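Local coordinates for protein enoyl-CoA hydratase/isomerase (Shewanella pealeana, PDB 4KPK) that probably acts as a crotonase-type isomerase or hydratase on acyl-CoA thioesters, at residues 84-89 and 134-139; 43-48 and 76-81; 158-163 and 224-229. All coordinates share one frame; numbering follows the deposited sequence.

Overall arrangement
All three contacts build on one mixed sheet, in which strand 41-46 lies at one edge and 137-141 and 158-161 run side by side deeper in. Interaction 1 pairs two parallel strands in the interior, its centre about 8 Å from the chain's. Interaction 2, centred about 9 Å from it, lays helix 65-80 against the edge strand and joins it directly: Gly48 O lies 2.7 Å from Gln85 N, and Lys135 NZ lies 2.8 Å from Asn81 O. Interaction 3, centred about 13 Å from interaction 1, brings in helix 222-235; Thr139 N meets Ile158 O at 2.7 Å, continuing the sheet. Interactions 2 and 3 do not touch, their centres being about 20 Å apart.

Interaction 1 (84-89 and 134-139)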
loop_
_atom_site.group_PDB
_atom_site.type_symbol
_atom_site.label_atom_id
_atom_site.label_comp_id
_atom_site.label_asym_id
_atom_site.label_seq_id
_atom_site.Cartn_x
_atom_site.Cartn_y
_atom_site.Cartn_z
ATOM N N CYS A 84 25.562 -11.111 -17.434
ATOM C CA CYS A 84 24.159 -11.177 -17.002
ATOM C C CYS A 84 23.681 -9.769 -16.709
ATOM O O CYS A 84 24.125 -9.141 -15.714
ATOM C CB CYS A 84 24.003 -12.069 -15.753
ATOM S SG CYS A 84 22.342 -11.993 -15.036
ATOM N N GLN A 85 22.813 -9.246 -17.579
ATOM C CA GLN A 85 22.146 -7.955 -17.303
ATOM C C GLN A 85 20.777 -8.155 -16.652
ATOM O O GLN A 85 20.308 -7.293 -15.954
ATOM C CB GLN A 85 21.913 -7.136 -18.584
ATOM C CG GLN A 85 23.119 -6.369 -19.131
ATOM C CD GLN A 85 23.798 -7.028 -20.350
ATOM O OE1 GLN A 85 23.290 -6.980 -21.506
ATOM N NE2 GLN A 85 24.974 -7.614 -20.106
ATOM N N ILE A 86 20.107 -9.258 -16.970
ATOM C CA ILE A 86 18.768 -9.537 -16.542
ATOM C C ILE A 86 18.789 -10.992 -16.109
ATOM O O ILE A 86 19.553 -11.763 -16.666
ATOM C CB ILE A 86 17.800 -9.406 -17.761
ATOM C CG1 ILE A 86 17.476 -7.936 -18.040
ATOM C CG2 ILE A 86 16.513 -10.193 -17.587
ATOM C CD1 ILE A 86 16.877 -7.764 -19.426
ATOM N N LEU A 87 17.938 -11.340 -15.124
ATOM C CA LEU A 87 17.694 -12.712 -14.686
ATOM C C LEU A 87 16.216 -13.003 -14.868
ATOM O O LEU A 87 15.367 -12.327 -14.288
ATOM C CB LEU A 87 18.018 -12.934 -13.201
ATOM C CG LEU A 87 17.636 -14.358 -12.752
ATOM C CD1 LEU A 87 18.434 -15.449 -13.484
ATOM C CD2 LEU A 87 17.698 -14.538 -11.268
ATOM N N LEU A 88 15.937 -14.026 -15.663
ATOM C CA LEU A 88 14.606 -14.505 -15.931
ATOM C C LEU A 88 14.410 -15.825 -15.151
ATOM O O LEU A 88 15.223 -16.756 -15.266
ATOM C CB LEU A 88 14.494 -14.702 -17.460
ATOM C CG LEU A 88 13.100 -14.701 -18.055
ATOM C CD1 LEU A 88 13.107 -14.870 -19.581
ATOM C CD2 LEU A 88 12.338 -15.841 -17.438
ATOM N N LEU A 89 13.353 -15.901 -14.334
ATOM C CA LEU A 89 12.939 -17.156 -13.683
ATOM C C LEU A 89 11.692 -17.747 -14.349
ATOM O O LEU A 89 10.691 -17.041 -14.519
ATOM C CB LEU A 89 12.574 -16.996 -12.217
ATOM C CG LEU A 89 13.583 -16.553 -11.172
ATOM C CD1 LEU A 89 14.016 -15.093 -11.444
ATOM C CD2 LEU A 89 12.947 -16.705 -9.786
ATOM N N PRO A 134 20.923 -7.429 -7.744
ATOM C CA PRO A 134 21.181 -6.050 -8.200
ATOM C C PRO A 134 20.948 -5.846 -9.690
ATOM O O PRO A 134 21.578 -4.983 -10.319
ATOM C CB PRO A 134 22.687 -5.826 -7.845
ATOM C CG PRO A 134 23.252 -7.204 -7.848
ATOM C CD PRO A 134 22.163 -8.078 -7.269
ATOM N N LYS A 135 20.001 -6.607 -10.233
ATOM C CA LYS A 135 19.714 -6.659 -11.626
ATOM C C LYS A 135 18.216 -6.993 -11.759
ATOM O O LYS A 135 17.637 -7.667 -10.893
ATOM C CB LYS A 135 20.544 -7.781 -12.260
ATOM C CG LYS A 135 22.046 -7.552 -12.266
ATOM C CD LYS A 135 22.848 -8.813 -12.551
ATOM C CE LYS A 135 24.326 -8.462 -12.696
ATOM N NZ LYS A 135 25.170 -9.685 -12.754
ATOM N N PRO A 136 17.570 -6.473 -12.815
ATOM C CA PRO A 136 16.143 -6.728 -12.962
ATOM C C PRO A 136 15.878 -8.190 -13.086
ATOM O O PRO A 136 16.617 -8.881 -13.769
ATOM C CB PRO A 136 15.774 -6.017 -14.282
ATOM C CG PRO A 136 17.048 -5.838 -15.012
ATOM C CD PRO A 136 18.128 -5.766 -13.978
ATOM N N THR A 137 14.865 -8.648 -12.354
ATOM C CA THR A 137 14.380 -10.022 -12.374
ATOM C C THR A 137 12.937 -10.047 -12.931
ATOM O O THR A 137 12.145 -9.226 -12.583
ATOM C CB THR A 137 14.403 -10.614 -10.976
ATOM O OG1 THR A 137 13.636 -9.774 -10.082
ATOM C CG2 THR A 137 15.837 -10.670 -10.456
ATOM N N ILE A 138 12.639 -11.025 -13.772
ATOM C CA ILE A 138 11.307 -11.258 -14.393
ATOM C C ILE A 138 10.987 -12.697 -14.057
ATOM O O ILE A 138 11.775 -13.572 -14.382
ATOM C CB ILE A 138 11.364 -11.121 -15.947
ATOM C CG1 ILE A 138 11.898 -9.732 -16.284
ATOM C CG2 ILE A 138 9.952 -11.283 -16.604
ATOM C CD1 ILE A 138 12.217 -9.489 -17.696
ATOM N N THR A 139 9.858 -12.935 -13.390
ATOM C CA THR A 139 9.317 -14.284 -13.198
ATOM C C THR A 139 8.053 -14.582 -14.094
ATOM O O THR A 139 7.104 -13.812 -14.133
ATOM C CB THR A 139 9.054 -14.521 -11.698
ATOM O OG1 THR A 139 10.310 -14.375 -11.010
ATOM C CG2 THR A 139 8.497 -15.919 -11.380
#
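Leu87 and Thr137 stand on the same face of a parallel strand pair, CB of Leu87 4.2 Å from CG2 of Thr137, and Leu89 and Thr139 follow them on that face. Leu89 folds against the threonine: its CD2 and CB both come to 3.7 Å from Thr139 OG1, which sits beside the backbone N at chi1 -60° while its hydroxyl bonds to Ser156 OG. Thr137 OG1, by contrast, turns away from Leu87 and accepts a bond from Asp157 N. Leu88 and Ile138 point to the other face. At the start of the pairing Ile86 crosses the Pro136 ring at about a right angle, CG1 to CG 3.7 Å, and both side chains reach Leu233 of helix 222-235. Three backbone bonds stitch the strands: Leu87 N to Pro136 O, nearly straight with an N-H...O angle of 172°, Ile138 N to Leu87 O, and Leu89 N to Ile138 O, the shortest at 2.8 Å. Before the strands pair, Lys135 runs extended beyond CG alongside the backbone of Cys84 and Gln85, its CE 3.1 Å from Cys84 O. Its ammonium is hydrogen-bonded to the carbonyls of Phe78, Lys79 and Asn81, where helix 65-80 ends. The contact therefore divides its chemistry: three backbone bonds join the strands, while Ile86 and Leu88 turn their backbone groups to strand 49-54, the two buried hydroxyls are bonded to Ser156 and Asp157, and one lysine charge, gathered by carbonyls at the C-terminal end of a helix, is likely to be stabilised by the helix dipole.

Interaction 2 (43-48 and 76-81)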
loop_
_atom_site.group_PDB
_atom_site.type_symbol
_atom_site.label_atom_id
_atom_site.label_comp_id
_atom_site.label_asym_id
_atom_site.label_seq_id
_atom_site.Cartn_x
_atom_site.Cartn_y
_atom_site.Cartn_z
ATOM N N CYS A 43 20.065 -23.833 -16.105
ATOM C CA CYS A 43 20.433 -22.453 -16.174
ATOM C C CYS A 43 21.160 -22.219 -17.450
ATOM O O CYS A 43 21.941 -23.063 -17.878
ATOM C CB CYS A 43 21.257 -22.050 -14.922
ATOM S SG CYS A 43 22.722 -23.023 -14.613
ATOM N N THR A 44 20.860 -21.092 -18.101
ATOM C CA THR A 44 21.475 -20.731 -19.381
ATOM C C THR A 44 21.756 -19.257 -19.420
ATOM O O THR A 44 21.165 -18.471 -18.658
ATOM C CB THR A 44 20.553 -21.099 -20.606
ATOM O OG1 THR A 44 19.321 -20.378 -20.503
ATOM C CG2 THR A 44 20.276 -22.539 -20.594
ATOM N N LEU A 45 22.643 -18.864 -20.324
ATOM C CA LEU A 45 23.040 -17.476 -20.440
ATOM C C LEU A 45 23.277 -17.110 -21.893
ATOM O O LEU A 45 24.104 -17.698 -22.545
ATOM C CB LEU A 45 24.308 -17.244 -19.613
ATOM C CG LEU A 45 24.843 -15.824 -19.567
ATOM C CD1 LEU A 45 23.861 -14.875 -18.911
ATOM C CD2 LEU A 45 26.148 -15.846 -18.769
ATOM N N ASN A 46 22.514 -16.168 -22.423
ATOM C CA ASN A 46 22.640 -15.775 -23.819
ATOM C C ASN A 46 22.231 -14.331 -23.913
ATOM O O ASN A 46 21.133 -13.952 -23.473
ATOM C CB ASN A 46 21.726 -16.574 -24.782
ATOM C CG ASN A 46 21.455 -18.007 -24.328
ATOM O OD1 ASN A 46 22.296 -18.893 -24.496
ATOM N ND2 ASN A 46 20.250 -18.257 -23.805
ATOM N N GLY A 47 23.098 -13.540 -24.517
ATOM C CA GLY A 47 22.739 -12.215 -24.992
ATOM C C GLY A 47 22.203 -11.246 -23.942
ATOM O O GLY A 47 21.310 -10.447 -24.243
ATOM N N GLY A 48 22.742 -11.320 -22.727
ATOM C CA GLY A 48 22.370 -10.423 -21.640
ATOM C C GLY A 48 21.476 -11.046 -20.595
ATOM O O GLY A 48 21.398 -10.567 -19.467
ATOM N N GLU A 76 23.820 -16.846 -6.844
ATOM C CA GLU A 76 25.187 -16.351 -6.575
ATOM C C GLU A 76 25.975 -16.416 -7.881
ATOM O O GLU A 76 26.671 -15.481 -8.220
ATOM C CB GLU A 76 25.876 -17.095 -5.443
ATOM C CG GLU A 76 27.405 -17.051 -5.512
ATOM C CD GLU A 76 28.084 -15.662 -5.357
ATOM O OE1 GLU A 76 27.597 -14.604 -5.868
ATOM O OE2 GLU A 76 29.185 -15.638 -4.736
ATOM N N HIS A 77 25.789 -17.473 -8.673
ATOM C CA HIS A 77 26.443 -17.534 -9.972
ATOM C C HIS A 77 26.172 -16.312 -10.874
ATOM O O HIS A 77 27.100 -15.693 -11.394
ATOM C CB HIS A 77 26.041 -18.800 -10.669
ATOM C CG HIS A 77 26.592 -18.929 -12.036
ATOM N ND1 HIS A 77 27.925 -19.174 -12.270
ATOM C CD2 HIS A 77 25.990 -18.868 -13.250
ATOM C CE1 HIS A 77 28.130 -19.249 -13.572
ATOM N NE2 HIS A 77 26.977 -19.044 -14.186
ATOM N N PHE A 78 24.923 -15.913 -11.015
ATOM C CA PHE A 78 24.596 -14.847 -11.969
ATOM C C PHE A 78 24.837 -13.427 -11.408
ATOM O O PHE A 78 25.085 -12.475 -12.152
ATOM C CB PHE A 78 23.163 -15.019 -12.503
ATOM C CG PHE A 78 23.012 -16.130 -13.546
ATOM C CD1 PHE A 78 23.819 -16.161 -14.686
ATOM C CD2 PHE A 78 22.024 -17.122 -13.420
ATOM C CE1 PHE A 78 23.685 -17.158 -15.637
ATOM C CE2 PHE A 78 21.863 -18.110 -14.401
ATOM C CZ PHE A 78 22.700 -18.138 -15.501
ATOM N N LYS A 79 24.780 -13.275 -10.099
ATOM C CA LYS A 79 25.122 -12.021 -9.512
ATOM C C LYS A 79 26.577 -11.657 -9.862
ATOM O O LYS A 79 26.829 -10.540 -10.219
ATOM C CB LYS A 79 24.942 -12.050 -8.008
ATOM C CG LYS A 79 25.316 -10.708 -7.421
ATOM C CD LYS A 79 25.100 -10.630 -5.923
ATOM C CE LYS A 79 25.754 -9.342 -5.424
ATOM N NZ LYS A 79 25.259 -8.940 -4.088
ATOM N N ARG A 80 27.504 -12.613 -9.750
ATOM C CA ARG A 80 28.935 -12.425 -10.094
ATOM C C ARG A 80 29.154 -12.052 -11.571
ATOM O O ARG A 80 29.959 -11.164 -11.903
ATOM C CB ARG A 80 29.722 -13.722 -9.842
ATOM C CG ARG A 80 29.776 -14.212 -8.403
ATOM C CD ARG A 80 30.753 -15.386 -8.245
ATOM N NE ARG A 80 30.470 -16.543 -9.128
ATOM C CZ ARG A 80 30.009 -17.751 -8.751
ATOM N NH1 ARG A 80 29.736 -18.033 -7.478
ATOM N NH2 ARG A 80 29.806 -18.696 -9.669
ATOM N N ASN A 81 28.415 -12.765 -12.430
ATOM C CA ASN A 81 28.557 -12.739 -13.868
ATOM C C ASN A 81 28.318 -11.378 -14.482
ATOM O O ASN A 81 27.248 -10.810 -14.336
ATOM C CB ASN A 81 27.586 -13.737 -14.463
ATOM C CG ASN A 81 27.997 -14.185 -15.822
ATOM O OD1 ASN A 81 28.066 -13.396 -16.755
ATOM N ND2 ASN A 81 28.256 -15.446 -15.956
#
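Phe78 pushes its ring from helix 65-80 against three successive residues of the edge strand 41-46. Its CE2 lies 4.0 Å from Cys43 CB, its CZ 3.5 Å from Thr44 O, and its CE1 4.0 Å from Leu45 CD1, so the outer end of the ring lies along the strand. The Leu45 and Phe78 side chains lie alongside one another, pointing opposite ways, and the leucine, with CG anti to the backbone N (chi1 -177°), sends its other methyl, CD2, onward to the amide of Asn81, 3.5 Å from ND2. No hydrogen bond crosses; the contact is van der Waals packing. In the second shell, the His77 ring puts CD2 over one face of Phe78 near the rim, 3.7 Å above the plane, while its NE2 bonds to Thr31 OG1. Asn81, the first residue beyond the helix, has OD1 in a weak bond to Gln83 N, which may help set the amide. With an alanine at Phe78, Cys43 and Leu45 would probably lose the ring they pack on, and a gap would open between helix and strand. Farther out, Cys43 and His77 touch Leu34 of helix 30-37, Phe78 and Leu45 rest on Ala50 of strand 49-54, and Phe78 meets Phe133. Helices 65-80 and 30-37 thus both cover the Cys43 and Leu45 face of the edge strand, which pairs with antiparallel strand 49-54 within the sheet.

Interaction 3 (158-163 and 224-229); sequences IAIANE and AAAQPF
Strand 158-161 and the start of helix 222-235 run nearly antiparallel, their segment axes 160° apart in direction and 9.5 Å apart at closest approach. Two isoleucines and one phenylalanine carry the contact. Ile158 and Ile160, alternate residues of the strand, both direct their side chains at the helix, and the Phe229 ring takes a branch from each. Ile158 lays CG2 over one face of that ring, 4.0 Å from the centroid and 14° off the normal, a CH-pi contact displaced toward CE1 and CD1. Ile160 reaches the ring with its CD1, 3.7 Å from Phe229 CE2, at an oblique slant. CG1 of Ile160 lies beside the backbone N and anti to the carbonyl carbon (chi1 -49°), which carries CD1 to the ring and leaves CG2 turned to the preceding helical turn, 3.7 Å from Ala225 CB. The same CD1 lies 4.0 Å from Ala226 CA, so one isoleucine touches three helix residues. The short side chain of Ala225 is consistent with the close approach here: the CA atoms of Ile160 and Ala225 are 7.4 Å apart. Ala225 O sits at the edge of the Phe229 ring, in its plane. The helix is kinked at Pro228 and Phe229, whose N atoms make no bond to the turn before; proline has no N-H to give. No hydrogen bond joins the two segments, and all five touching residues are buried. Arg196 of a second subunit packs on both Ile158 and Phe229. Strand 158-161 lies between 137-141 and 217-218, and helix 222-235 also packs on these neighbours, Ala226 on Leu140, Phe229 on Ile138 and Ala225 on Asp217.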
loop_
_atom_site.group_PDB
_atom_site.type_symbol
_atom_site.label_atom_id
_atom_site.label_comp_id
_atom_site.label_asym_id
_atom_site.label_seq_id
_atom_site.Cartn_x
_atom_site.Cartn_y
_atom_site.Cartn_z
ATOM N N ILE A 158 9.309 -8.066 -11.838
ATOM C CA ILE A 158 8.221 -8.237 -12.830
ATOM C C ILE A 158 7.809 -9.691 -12.811
ATOM O O ILE A 158 8.661 -10.561 -12.816
ATOM C CB ILE A 158 8.590 -7.831 -14.261
ATOM C CG1 ILE A 158 8.726 -6.294 -14.378
ATOM C CG2 ILE A 158 7.486 -8.195 -15.242
ATOM C CD1 ILE A 158 10.080 -5.867 -14.812
ATOM N N ALA A 159 6.489 -9.916 -12.744
ATOM C CA ALA A 159 5.871 -11.229 -12.793
ATOM C C ALA A 159 4.673 -11.257 -13.791
ATOM O O ALA A 159 3.756 -10.362 -13.812
ATOM C CB ALA A 159 5.404 -11.629 -11.409
ATOM N N ILE A 160 4.698 -12.292 -14.621
ATOM C CA ILE A 160 3.660 -12.532 -15.648
ATOM C C ILE A 160 3.197 -13.947 -15.451
ATOM O O ILE A 160 4.027 -14.834 -15.215
ATOM C CB ILE A 160 4.275 -12.388 -17.042
ATOM C CG1 ILE A 160 5.044 -11.090 -17.075
ATOM C CG2 ILE A 160 3.196 -12.392 -18.131
ATOM C CD1 ILE A 160 5.957 -10.949 -18.247
ATOM N N ALA A 161 1.905 -14.144 -15.399
ATOM C CA ALA A 161 1.345 -15.488 -15.245
ATOM C C ALA A 161 0.375 -15.817 -16.430
ATOM O O ALA A 161 -0.059 -14.889 -17.087
ATOM C CB ALA A 161 0.621 -15.620 -13.936
ATOM N N ASN A 162 0.102 -17.115 -16.683
ATOM C CA ASN A 162 -0.935 -17.526 -17.670
ATOM C C ASN A 162 -2.292 -17.511 -17.004
ATOM O O ASN A 162 -2.384 -17.216 -15.811
ATOM C CB ASN A 162 -0.636 -18.876 -18.345
ATOM C CG ASN A 162 -0.738 -20.074 -17.413
ATOM O OD1 ASN A 162 -1.103 -19.992 -16.238
ATOM N ND2 ASN A 162 -0.390 -21.219 -17.959
ATOM N N GLU A 163 -3.343 -17.784 -17.778
ATOM C CA GLU A 163 -4.720 -17.608 -17.306
ATOM C C GLU A 163 -5.145 -18.648 -16.277
ATOM O O GLU A 163 -5.991 -18.367 -15.417
ATOM C CB GLU A 163 -5.690 -17.591 -18.509
ATOM C CG GLU A 163 -5.948 -16.187 -19.057
ATOM C CD GLU A 163 -6.459 -16.203 -20.485
ATOM O OE1 GLU A 163 -7.514 -16.822 -20.737
ATOM O OE2 GLU A 163 -5.824 -15.567 -21.361
ATOM N N ALA A 224 6.298 -14.519 -25.439
ATOM C CA ALA A 224 5.902 -13.290 -26.062
ATOM C C ALA A 224 5.670 -12.201 -25.009
ATOM O O ALA A 224 6.031 -11.050 -25.225
ATOM C CB ALA A 224 4.652 -13.489 -26.908
ATOM N N ALA A 225 5.059 -12.539 -23.875
ATOM C CA ALA A 225 4.732 -11.502 -22.888
ATOM C C ALA A 225 6.012 -10.873 -22.250
ATOM O O ALA A 225 6.008 -9.668 -21.885
ATOM C CB ALA A 225 3.797 -12.042 -21.801
ATOM N N ALA A 226 7.077 -11.684 -22.137
ATOM C CA ALA A 226 8.317 -11.242 -21.488
ATOM C C ALA A 226 9.177 -10.384 -22.419
ATOM O O ALA A 226 9.957 -9.555 -21.954
ATOM C CB ALA A 226 9.111 -12.429 -20.948
ATOM N N GLN A 227 9.019 -10.576 -23.724
ATOM C CA GLN A 227 9.915 -9.954 -24.699
ATOM C C GLN A 227 10.037 -8.435 -24.565
ATOM O O GLN A 227 11.132 -7.908 -24.494
ATOM C CB GLN A 227 9.484 -10.310 -26.151
ATOM C CG GLN A 227 10.610 -10.159 -27.168
ATOM C CD GLN A 227 11.878 -10.865 -26.718
ATOM O OE1 GLN A 227 11.816 -11.970 -26.213
ATOM N NE2 GLN A 227 13.036 -10.193 -26.850
ATOM N N PRO A 228 8.896 -7.731 -24.580
ATOM C CA PRO A 228 8.932 -6.282 -24.467
ATOM C C PRO A 228 9.614 -5.829 -23.162
ATOM O O PRO A 228 10.334 -4.860 -23.189
ATOM C CB PRO A 228 7.460 -5.886 -24.474
ATOM C CG PRO A 228 6.701 -7.141 -24.142
ATOM C CD PRO A 228 7.517 -8.239 -24.703
ATOM N N PHE A 229 9.415 -6.526 -22.058
ATOM C CA PHE A 229 10.152 -6.176 -20.792
ATOM C C PHE A 229 11.645 -6.440 -20.950
ATOM O O PHE A 229 12.479 -5.613 -20.566
ATOM C CB PHE A 229 9.671 -7.013 -19.627
ATOM C CG PHE A 229 8.233 -6.780 -19.240
ATOM C CD1 PHE A 229 7.889 -5.761 -18.381
ATOM C CD2 PHE A 229 7.234 -7.606 -19.718
ATOM C CE1 PHE A 229 6.562 -5.557 -18.017
ATOM C CE2 PHE A 229 5.910 -7.425 -19.348
ATOM C CZ PHE A 229 5.560 -6.401 -18.498
#